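Side-chain contacts in septation protein imp2 (Schizosaccharomyces pombe, PDB 5C1F), which is required for normal septation, takes part in disassembling the medial ring, binds phospholipids and probably anchors cytoskeletal proteins to the membrane: residues A[32-37]-A[102-107]; A[57-62]-A[80-85]; A[90-95]-A[234-239]. All blocks are in the same frame, centred on the assembly; numbering follows the deposited sequence.

Contact 1 of 3, residues A[32-37]-A[102-107]; sequences HINEEL and NAFTRY
Asn-34 reaches across from helix 18-59 to Phe-104 and Tyr-107 of helix 69-155, two antiparallel helices of the F-BAR bundle. Its CG stands opposite the backbone N (chi1 -172°), which carries the amide off the flank of its own helix and in between the two aromatic residues. The two ends of the amide have different tasks. Asn-34 ND2 donates to Phe-104 O at 2.9 Å in a nearly straight bond (176° at the hydrogen); the acceptor lies in the amide plane, while the donor comes in from above the carbonyl plane rather than along a lone pair. A buried polar side chain is thus tied to the main chain of the neighbouring helix, and the bond fixes which way the amide is turned. Asn-34 OD1 meets carbon instead: it sits at the edge of the Phe-104 ring, 3.5 Å from Phe-104 CD1, and also approaches the Tyr-107 ring. Amide and Phe-104 ring planes are inclined by 57°, so the two flat groups do not stack.

One turn further along, Leu-37 takes over the packing against the phenylalanine. Its backbone carbonyl lies over one face of the Phe-104 ring, with Leu-37 C above the ring centre, and Leu-37 CB comes within 3.5 Å of Phe-104 CE1. Leu-37 CD1 adds a looser touch to the same ring atom at 4.0 Å. Leu-222 of helix 162-252 packs on both Leu-37 and Phe-104, and Phe-221 stacks with Tyr-107, so the third helix closes over this layer. From the second subunit, Phe-63 packs on Leu-37. The Tyr-107 ring is met obliquely, its CD2 standing 3.4 Å from Asn-34 OD1.

Contact 2 of 3, residues A[57-62]-A[80-85]; sequences KLSRTT and AEVDNM
A salt bridge in the hairpin between helix 18-59 and helix 69-155 joins Arg-60, in the loop leaving the first, to Asp-83 on the second. The arginine chain starts out away from helix 69-155 and is bent back at its second torsion (chi2 -63°), which returns the guanidinium to the carboxylate. Arg-60 NH2 does most of the gripping: it lies 2.9 Å from Asp-83 OD1 and 3.1 Å from Asp-83 OD2, meeting both oxygens on their syn sides, though about 30° out of the carboxylate plane. A weak bond of 3.4 Å joins Arg-60 NH1 to Asp-83 OD2. The two flat groups stand almost perpendicular, 81° apart, with Asp-83 CG at the guanidinium edge and in its plane.

In the F-BAR fold these two helices follow one another in the chain and form a hairpin, and beside the ion pair the backbones come close, with Ser-59 and Asp-83 nearest in register. Ser-59 OG rests 3.2 Å from Asp-83 CA and 3.5 Å from Val-82 CG1; its hydrogen bond goes back to Met-55 O, one turn earlier. An alanine in place of Asp-83 would probably leave the guanidinium of Arg-60 without its anionic mate across the hairpin and free to swing toward solvent. Val-82 also packs on Met-55 of its own chain and Phe-229 of the second subunit.

Contact 3 of 3, residues A[90-95]-A[234-239]; sequences LQISQL and SRSCFN
Ile-92 keeps CG1 beside its backbone N (chi1 -65°) and kinks again at the next bond (chi2 -63°), which sets CG1 against Ser-236 and swings CD1 toward Arg-235. Ser-236 turns OG opposite its own backbone N (chi1 178°), and it is the methylene, not the hydroxyl, that meets the isoleucine: Ser-236 CB lies 3.9 Å from Ile-92 CG1. Both residues are buried, and they are the nearest pair in register, with Ile-92 CA 6.8 Å from Ser-236 CA. Ile-92 CD1 comes no nearer than 4.4 Å to Arg-235 CG. No hydrogen bond crosses between these segments, which run in opposite directions along helices 69-155 and 162-252 of the elongated F-BAR bundle; the small serine lets the branched side chain nestle against the neighbouring helix. Ile-92 also packs on Glu-48 of helix 18-59.

Arg-235 has its guanidinium over Asn-239, one turn on, whose OD1 stands 3.4 Å above the centre of the Arg-235 guanidinium plane. The amide nitrogen of that asparagine reaches Ser-88 OG, a polar tie between the helices beside the apolar touch.

In the fold
From the N terminus, helix 18-59 carries 32-37 of contact 1 and runs into 57-62 of contact 2, whose last residues are loop. The chain then turns into helix 69-155, where 80-85 closes contact 2, a short loop nested inside that of contact 1. Contact 3 opens at 90-95 before 102-107 closes contact 1, and it closes far along the chain at 234-239 on helix 162-252, so contacts 1 and 3 cross while 2 and 3 follow in series. Helix 69-155 takes part in all three, joined to its predecessor twice and to helix 162-252 once. A Cys-70–Cys-254 disulfide links the start of helix 69-155 to the chain just after helix 162-252.

Contact 1 of 3, residues A[32-37]-A[102-107]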
loop_
_atom_site.group_PDB
_atom_site.type_symbol
_atom_site.label_atom_id
_atom_site.label_comp_id
_atom_site.label_asym_id
_atom_site.label_seq_id
_atom_site.Cartn_x
_atom_site.Cartn_y
_atom_site.Cartn_z
ATOM N N HIS A 32 -28.077 7.492 -4.884
ATOM C CA HIS A 32 -27.025 8.494 -4.743
ATOM C C HIS A 32 -26.018 8.105 -3.661
ATOM O O HIS A 32 -24.808 8.118 -3.892
ATOM C CB HIS A 32 -27.645 9.857 -4.421
ATOM C CG HIS A 32 -26.673 10.990 -4.439
ATOM N ND1 HIS A 32 -26.084 11.452 -5.603
ATOM C CD2 HIS A 32 -26.187 11.770 -3.446
ATOM C CE1 HIS A 32 -25.282 12.455 -5.320
ATOM N NE2 HIS A 32 -25.323 12.672 -4.013
ATOM N N ILE A 33 -26.533 7.769 -2.482
ATOM C CA ILE A 33 -25.710 7.304 -1.368
ATOM C C ILE A 33 -24.892 6.083 -1.770
ATOM O O ILE A 33 -23.704 5.980 -1.463
ATOM C CB ILE A 33 -26.574 6.945 -0.140
ATOM C CG1 ILE A 33 -27.351 8.169 0.350
ATOM C CG2 ILE A 33 -25.718 6.365 0.979
ATOM C CD1 ILE A 33 -28.431 7.838 1.357
ATOM N N ASN A 34 -25.546 5.161 -2.466
ATOM C CA ASN A 34 -24.910 3.930 -2.905
ATOM C C ASN A 34 -23.772 4.188 -3.887
ATOM O O ASN A 34 -22.729 3.541 -3.827
ATOM C CB ASN A 34 -25.951 3.005 -3.535
ATOM C CG ASN A 34 -25.404 1.629 -3.828
ATOM O OD1 ASN A 34 -25.233 0.815 -2.922
ATOM N ND2 ASN A 34 -25.138 1.355 -5.100
ATOM N N GLU A 35 -23.973 5.146 -4.785
ATOM C CA GLU A 35 -22.979 5.460 -5.803
ATOM C C GLU A 35 -21.775 6.196 -5.214
ATOM O O GLU A 35 -20.648 6.017 -5.672
ATOM C CB GLU A 35 -23.619 6.286 -6.926
ATOM C CG GLU A 35 -22.646 6.826 -7.973
ATOM C CD GLU A 35 -21.899 5.735 -8.720
ATOM O OE1 GLU A 35 -22.395 4.589 -8.771
ATOM O OE2 GLU A 35 -20.809 6.028 -9.258
ATOM N N GLU A 36 -22.013 7.015 -4.194
ATOM C CA GLU A 36 -20.929 7.716 -3.511
ATOM C C GLU A 36 -19.948 6.737 -2.886
ATOM O O GLU A 36 -18.733 6.873 -3.041
ATOM C CB GLU A 36 -21.476 8.645 -2.429
ATOM C CG GLU A 36 -22.121 9.902 -2.957
ATOM C CD GLU A 36 -22.562 10.831 -1.843
ATOM O OE1 GLU A 36 -22.829 10.336 -0.728
ATOM O OE2 GLU A 36 -22.634 12.055 -2.082
ATOM N N LEU A 37 -20.483 5.754 -2.172
ATOM C CA LEU A 37 -19.656 4.761 -1.503
ATOM C C LEU A 37 -18.966 3.846 -2.510
ATOM O O LEU A 37 -17.815 3.453 -2.310
ATOM C CB LEU A 37 -20.497 3.950 -0.519
ATOM C CG LEU A 37 -20.857 4.713 0.760
ATOM C CD1 LEU A 37 -21.961 4.010 1.536
ATOM C CD2 LEU A 37 -19.620 4.901 1.633
ATOM N N ASN A 102 -17.795 -3.890 -5.945
ATOM C CA ASN A 102 -18.814 -4.518 -6.782
ATOM C C ASN A 102 -20.084 -4.873 -6.016
ATOM O O ASN A 102 -21.128 -5.107 -6.619
ATOM C CB ASN A 102 -18.253 -5.771 -7.457
ATOM C CG ASN A 102 -17.246 -5.444 -8.544
ATOM O OD1 ASN A 102 -17.202 -4.318 -9.047
ATOM N ND2 ASN A 102 -16.431 -6.427 -8.913
ATOM N N ALA A 103 -19.992 -4.916 -4.690
ATOM C CA ALA A 103 -21.165 -5.173 -3.861
ATOM C C ALA A 103 -22.160 -4.027 -3.999
ATOM O O ALA A 103 -23.370 -4.247 -4.041
ATOM C CB ALA A 103 -20.767 -5.368 -2.404
ATOM N N PHE A 104 -21.641 -2.803 -4.076
ATOM C CA PHE A 104 -22.474 -1.630 -4.320
ATOM C C PHE A 104 -23.063 -1.675 -5.722
ATOM O O PHE A 104 -24.204 -1.264 -5.937
ATOM C CB PHE A 104 -21.674 -0.337 -4.139
ATOM C CG PHE A 104 -21.141 -0.145 -2.753
ATOM C CD1 PHE A 104 -21.951 0.360 -1.749
ATOM C CD2 PHE A 104 -19.828 -0.467 -2.450
ATOM C CE1 PHE A 104 -21.463 0.536 -0.468
ATOM C CE2 PHE A 104 -19.335 -0.293 -1.174
ATOM C CZ PHE A 104 -20.154 0.210 -0.180
ATOM N N THR A 105 -22.274 -2.171 -6.670
ATOM C CA THR A 105 -22.710 -2.286 -8.058
ATOM C C THR A 105 -23.865 -3.272 -8.183
ATOM O O THR A 105 -24.858 -2.995 -8.856
ATOM C CB THR A 105 -21.559 -2.732 -8.981
ATOM O OG1 THR A 105 -20.501 -1.767 -8.932
ATOM C CG2 THR A 105 -22.048 -2.869 -10.416
ATOM N N ARG A 106 -23.727 -4.418 -7.519
ATOM C CA ARG A 106 -24.760 -5.446 -7.526
ATOM C C ARG A 106 -26.010 -4.970 -6.788
ATOM O O ARG A 106 -27.124 -5.375 -7.112
ATOM C CB ARG A 106 -24.231 -6.749 -6.906
ATOM C CG ARG A 106 -23.110 -7.407 -7.715
ATOM C CD ARG A 106 -22.692 -8.768 -7.152
ATOM N NE ARG A 106 -22.120 -8.676 -5.809
ATOM C CZ ARG A 106 -20.816 -8.643 -5.543
ATOM N NH1 ARG A 106 -20.402 -8.560 -4.287
ATOM N NH2 ARG A 106 -19.926 -8.695 -6.526
ATOM N N TYR A 107 -25.820 -4.100 -5.800
ATOM C CA TYR A 107 -26.935 -3.524 -5.060
ATOM C C TYR A 107 -27.725 -2.563 -5.943
ATOM O O TYR A 107 -28.955 -2.577 -5.942
ATOM C CB TYR A 107 -26.451 -2.798 -3.802
ATOM C CG TYR A 107 -27.593 -2.240 -2.984
ATOM C CD1 TYR A 107 -28.214 -3.010 -2.013
ATOM C CD2 TYR A 107 -28.069 -0.950 -3.202
ATOM C CE1 TYR A 107 -29.269 -2.512 -1.272
ATOM C CE2 TYR A 107 -29.124 -0.444 -2.468
ATOM C CZ TYR A 107 -29.719 -1.228 -1.503
ATOM O OH TYR A 107 -30.770 -0.731 -0.767
#

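Contact 2 of 3, residues A[57-62]-A[80-85]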
loop_
_atom_site.group_PDB
_atom_site.type_symbol
_atom_site.label_atom_id
_atom_site.label_comp_id
_atom_site.label_asym_id
_atom_site.label_seq_id
_atom_site.Cartn_x
_atom_site.Cartn_y
_atom_site.Cartn_z
ATOM N N LYS A 57 6.969 -5.104 -8.602
ATOM C CA LYS A 57 8.048 -4.635 -9.467
ATOM C C LYS A 57 9.346 -4.481 -8.679
ATOM O O LYS A 57 10.426 -4.833 -9.156
ATOM C CB LYS A 57 7.671 -3.307 -10.124
ATOM C CG LYS A 57 8.709 -2.788 -11.108
ATOM C CD LYS A 57 8.297 -1.444 -11.695
ATOM C CE LYS A 57 9.371 -0.883 -12.619
ATOM N NZ LYS A 57 9.524 -1.692 -13.862
ATOM N N LEU A 58 9.223 -3.963 -7.462
ATOM C CA LEU A 58 10.368 -3.779 -6.581
ATOM C C LEU A 58 11.004 -5.113 -6.209
ATOM O O LEU A 58 12.221 -5.211 -6.061
ATOM C CB LEU A 58 9.946 -3.026 -5.318
ATOM C CG LEU A 58 10.987 -2.907 -4.203
ATOM C CD1 LEU A 58 12.213 -2.149 -4.686
ATOM C CD2 LEU A 58 10.386 -2.241 -2.975
ATOM N N SER A 59 10.170 -6.138 -6.066
ATOM C CA SER A 59 10.636 -7.471 -5.699
ATOM C C SER A 59 11.450 -8.120 -6.812
ATOM O O SER A 59 12.225 -9.044 -6.561
ATOM C CB SER A 59 9.450 -8.365 -5.341
ATOM O OG SER A 59 8.690 -7.792 -4.296
ATOM N N ARG A 60 11.268 -7.633 -8.037
ATOM C CA ARG A 60 11.979 -8.157 -9.202
ATOM C C ARG A 60 13.388 -7.607 -9.287
ATOM O O ARG A 60 14.125 -7.913 -10.226
ATOM C CB ARG A 60 11.233 -7.817 -10.493
ATOM C CG ARG A 60 9.833 -8.367 -10.550
ATOM C CD ARG A 60 9.837 -9.883 -10.521
ATOM N NE ARG A 60 8.584 -10.384 -9.968
ATOM C CZ ARG A 60 8.447 -10.831 -8.726
ATOM N NH1 ARG A 60 9.493 -10.863 -7.910
ATOM N NH2 ARG A 60 7.265 -11.259 -8.302
ATOM N N THR A 61 13.754 -6.778 -8.317
ATOM C CA THR A 61 15.076 -6.177 -8.301
ATOM C C THR A 61 16.138 -7.258 -8.242
ATOM O O THR A 61 16.067 -8.169 -7.422
ATOM C CB THR A 61 15.255 -5.214 -7.112
ATOM O OG1 THR A 61 14.314 -4.139 -7.224
ATOM C CG2 THR A 61 16.666 -4.640 -7.094
ATOM N N THR A 62 17.109 -7.163 -9.140
ATOM C CA THR A 62 18.230 -8.083 -9.142
ATOM C C THR A 62 19.410 -7.427 -8.447
ATOM O O THR A 62 19.784 -6.299 -8.764
ATOM C CB THR A 62 18.627 -8.497 -10.572
ATOM O OG1 THR A 62 19.215 -7.381 -11.252
ATOM C CG2 THR A 62 17.407 -8.974 -11.345
ATOM N N ALA A 80 12.135 -11.991 -1.139
ATOM C CA ALA A 80 11.068 -12.963 -1.326
ATOM C C ALA A 80 9.858 -12.631 -0.457
ATOM O O ALA A 80 8.719 -12.870 -0.856
ATOM C CB ALA A 80 11.568 -14.365 -1.017
ATOM N N GLU A 81 10.100 -12.078 0.728
ATOM C CA GLU A 81 9.001 -11.780 1.637
ATOM C C GLU A 81 8.322 -10.462 1.284
ATOM O O GLU A 81 7.130 -10.286 1.544
ATOM C CB GLU A 81 9.480 -11.768 3.093
ATOM C CG GLU A 81 9.819 -13.155 3.652
ATOM C CD GLU A 81 8.636 -14.128 3.635
ATOM O OE1 GLU A 81 7.483 -13.692 3.429
ATOM O OE2 GLU A 81 8.863 -15.342 3.834
ATOM N N VAL A 82 9.075 -9.541 0.688
ATOM C CA VAL A 82 8.483 -8.327 0.139
ATOM C C VAL A 82 7.587 -8.715 -1.040
ATOM O O VAL A 82 6.524 -8.124 -1.252
ATOM C CB VAL A 82 9.565 -7.310 -0.295
ATOM C CG1 VAL A 82 8.989 -6.250 -1.223
ATOM C CG2 VAL A 82 10.204 -6.666 0.928
ATOM N N ASP A 83 8.010 -9.736 -1.784
ATOM C CA ASP A 83 7.213 -10.275 -2.881
ATOM C C ASP A 83 5.934 -10.917 -2.347
ATOM O O ASP A 83 4.863 -10.758 -2.933
ATOM C CB ASP A 83 8.024 -11.293 -3.686
ATOM C CG ASP A 83 7.405 -11.597 -5.042
ATOM O OD1 ASP A 83 6.584 -10.790 -5.527
ATOM O OD2 ASP A 83 7.754 -12.643 -5.628
ATOM N N ASN A 84 6.045 -11.635 -1.231
ATOM C CA ASN A 84 4.874 -12.240 -0.602
ATOM C C ASN A 84 3.889 -11.178 -0.129
ATOM O O ASN A 84 2.676 -11.372 -0.169
ATOM C CB ASN A 84 5.283 -13.132 0.568
ATOM C CG ASN A 84 5.809 -14.475 0.116
ATOM O OD1 ASN A 84 5.458 -14.958 -0.964
ATOM N ND2 ASN A 84 6.652 -15.091 0.938
ATOM N N MET A 85 4.421 -10.050 0.318
ATOM C CA MET A 85 3.575 -8.943 0.725
ATOM C C MET A 85 2.869 -8.342 -0.490
ATOM O O MET A 85 1.694 -7.987 -0.418
ATOM C CB MET A 85 4.397 -7.889 1.466
ATOM C CG MET A 85 4.801 -8.326 2.871
ATOM S SD MET A 85 5.667 -7.049 3.808
ATOM C CE MET A 85 7.314 -7.739 3.884
#

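Contact 3 of 3, residues A[90-95]-A[234-239]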
loop_
_atom_site.group_PDB
_atom_site.type_symbol
_atom_site.label_atom_id
_atom_site.label_comp_id
_atom_site.label_asym_id
_atom_site.label_seq_id
_atom_site.Cartn_x
_atom_site.Cartn_y
_atom_site.Cartn_z
ATOM N N LEU A 90 -2.041 -7.643 -3.697
ATOM C CA LEU A 90 -2.725 -7.795 -4.981
ATOM C C LEU A 90 -4.033 -8.557 -4.801
ATOM O O LEU A 90 -5.063 -8.182 -5.368
ATOM C CB LEU A 90 -1.839 -8.508 -6.005
ATOM C CG LEU A 90 -2.425 -8.596 -7.419
ATOM C CD1 LEU A 90 -2.694 -7.206 -7.980
ATOM C CD2 LEU A 90 -1.514 -9.379 -8.349
ATOM N N GLN A 91 -3.982 -9.624 -4.008
ATOM C CA GLN A 91 -5.170 -10.403 -3.673
ATOM C C GLN A 91 -6.186 -9.541 -2.914
ATOM O O GLN A 91 -7.385 -9.609 -3.172
ATOM C CB GLN A 91 -4.778 -11.636 -2.846
ATOM C CG GLN A 91 -5.944 -12.424 -2.249
ATOM C CD GLN A 91 -6.700 -13.252 -3.275
ATOM O OE1 GLN A 91 -7.327 -12.714 -4.187
ATOM N NE2 GLN A 91 -6.647 -14.571 -3.123
ATOM N N ILE A 92 -5.697 -8.717 -1.993
ATOM C CA ILE A 92 -6.565 -7.839 -1.216
ATOM C C ILE A 92 -7.256 -6.810 -2.111
ATOM O O ILE A 92 -8.452 -6.553 -1.962
ATOM C CB ILE A 92 -5.781 -7.111 -0.100
ATOM C CG1 ILE A 92 -5.262 -8.122 0.924
ATOM C CG2 ILE A 92 -6.667 -6.089 0.604
ATOM C CD1 ILE A 92 -6.362 -8.875 1.647
ATOM N N SER A 93 -6.511 -6.234 -3.050
ATOM C CA SER A 93 -7.085 -5.250 -3.962
ATOM C C SER A 93 -8.161 -5.888 -4.834
ATOM O O SER A 93 -9.162 -5.249 -5.160
ATOM C CB SER A 93 -6.001 -4.615 -4.836
ATOM O OG SER A 93 -5.522 -5.523 -5.812
ATOM N N GLN A 94 -7.961 -7.153 -5.197
ATOM C CA GLN A 94 -8.948 -7.877 -5.995
ATOM C C GLN A 94 -10.223 -8.127 -5.194
ATOM O O GLN A 94 -11.325 -8.049 -5.729
ATOM C CB GLN A 94 -8.371 -9.201 -6.503
ATOM C CG GLN A 94 -7.283 -9.033 -7.556
ATOM C CD GLN A 94 -6.514 -10.321 -7.825
ATOM O OE1 GLN A 94 -6.671 -11.314 -7.112
ATOM N NE2 GLN A 94 -5.677 -10.305 -8.853
ATOM N N LEU A 95 -10.072 -8.430 -3.910
ATOM C CA LEU A 95 -11.225 -8.626 -3.040
ATOM C C LEU A 95 -11.914 -7.295 -2.730
ATOM O O LEU A 95 -13.138 -7.239 -2.588
ATOM C CB LEU A 95 -10.809 -9.331 -1.747
ATOM C CG LEU A 95 -10.283 -10.765 -1.914
ATOM C CD1 LEU A 95 -9.690 -11.293 -0.612
ATOM C CD2 LEU A 95 -11.382 -11.690 -2.419
ATOM N N SER A 234 -7.534 -5.825 7.796
ATOM C CA SER A 234 -6.935 -6.525 8.927
ATOM C C SER A 234 -6.207 -7.787 8.463
ATOM O O SER A 234 -5.163 -8.140 9.010
ATOM C CB SER A 234 -7.996 -6.882 9.972
ATOM O OG SER A 234 -8.441 -5.730 10.668
ATOM N N ARG A 235 -6.760 -8.457 7.453
ATOM C CA ARG A 235 -6.125 -9.637 6.871
ATOM C C ARG A 235 -4.809 -9.244 6.209
ATOM O O ARG A 235 -3.811 -9.955 6.309
ATOM C CB ARG A 235 -7.054 -10.309 5.855
ATOM C CG ARG A 235 -6.458 -11.523 5.151
ATOM C CD ARG A 235 -6.174 -12.672 6.122
ATOM N NE ARG A 235 -5.645 -13.853 5.438
ATOM C CZ ARG A 235 -5.186 -14.939 6.056
ATOM N NH1 ARG A 235 -5.181 -15.003 7.380
ATOM N NH2 ARG A 235 -4.727 -15.964 5.348
ATOM N N SER A 236 -4.824 -8.097 5.538
ATOM C CA SER A 236 -3.632 -7.553 4.904
ATOM C C SER A 236 -2.547 -7.291 5.940
ATOM O O SER A 236 -1.364 -7.535 5.694
ATOM C CB SER A 236 -3.972 -6.264 4.152
ATOM O OG SER A 236 -2.818 -5.696 3.562
ATOM N N CYS A 237 -2.963 -6.796 7.100
ATOM C CA CYS A 237 -2.031 -6.496 8.176
ATOM C C CYS A 237 -1.433 -7.771 8.756
ATOM O O CYS A 237 -0.229 -7.855 8.980
ATOM C CB CYS A 237 -2.726 -5.687 9.268
ATOM S SG CYS A 237 -3.275 -4.061 8.716
ATOM N N PHE A 238 -2.282 -8.764 8.996
ATOM C CA PHE A 238 -1.821 -10.058 9.484
ATOM C C PHE A 238 -0.790 -10.668 8.531
ATOM O O PHE A 238 0.302 -11.055 8.948
ATOM C CB PHE A 238 -3.013 -11.004 9.668
ATOM C CG PHE A 238 -2.634 -12.380 10.140
ATOM C CD1 PHE A 238 -2.423 -12.630 11.484
ATOM C CD2 PHE A 238 -2.501 -13.431 9.237
ATOM C CE1 PHE A 238 -2.078 -13.900 11.924
ATOM C CE2 PHE A 238 -2.156 -14.702 9.673
ATOM C CZ PHE A 238 -1.945 -14.937 11.016
ATOM N N ASN A 239 -1.138 -10.734 7.248
ATOM C CA ASN A 239 -0.252 -11.306 6.236
ATOM C C ASN A 239 1.118 -10.628 6.189
ATOM O O ASN A 239 2.149 -11.301 6.218
ATOM C CB ASN A 239 -0.902 -11.235 4.854
ATOM C CG ASN A 239 -2.079 -12.181 4.712
ATOM O OD1 ASN A 239 -2.282 -13.071 5.541
ATOM N ND2 ASN A 239 -2.857 -11.999 3.649
#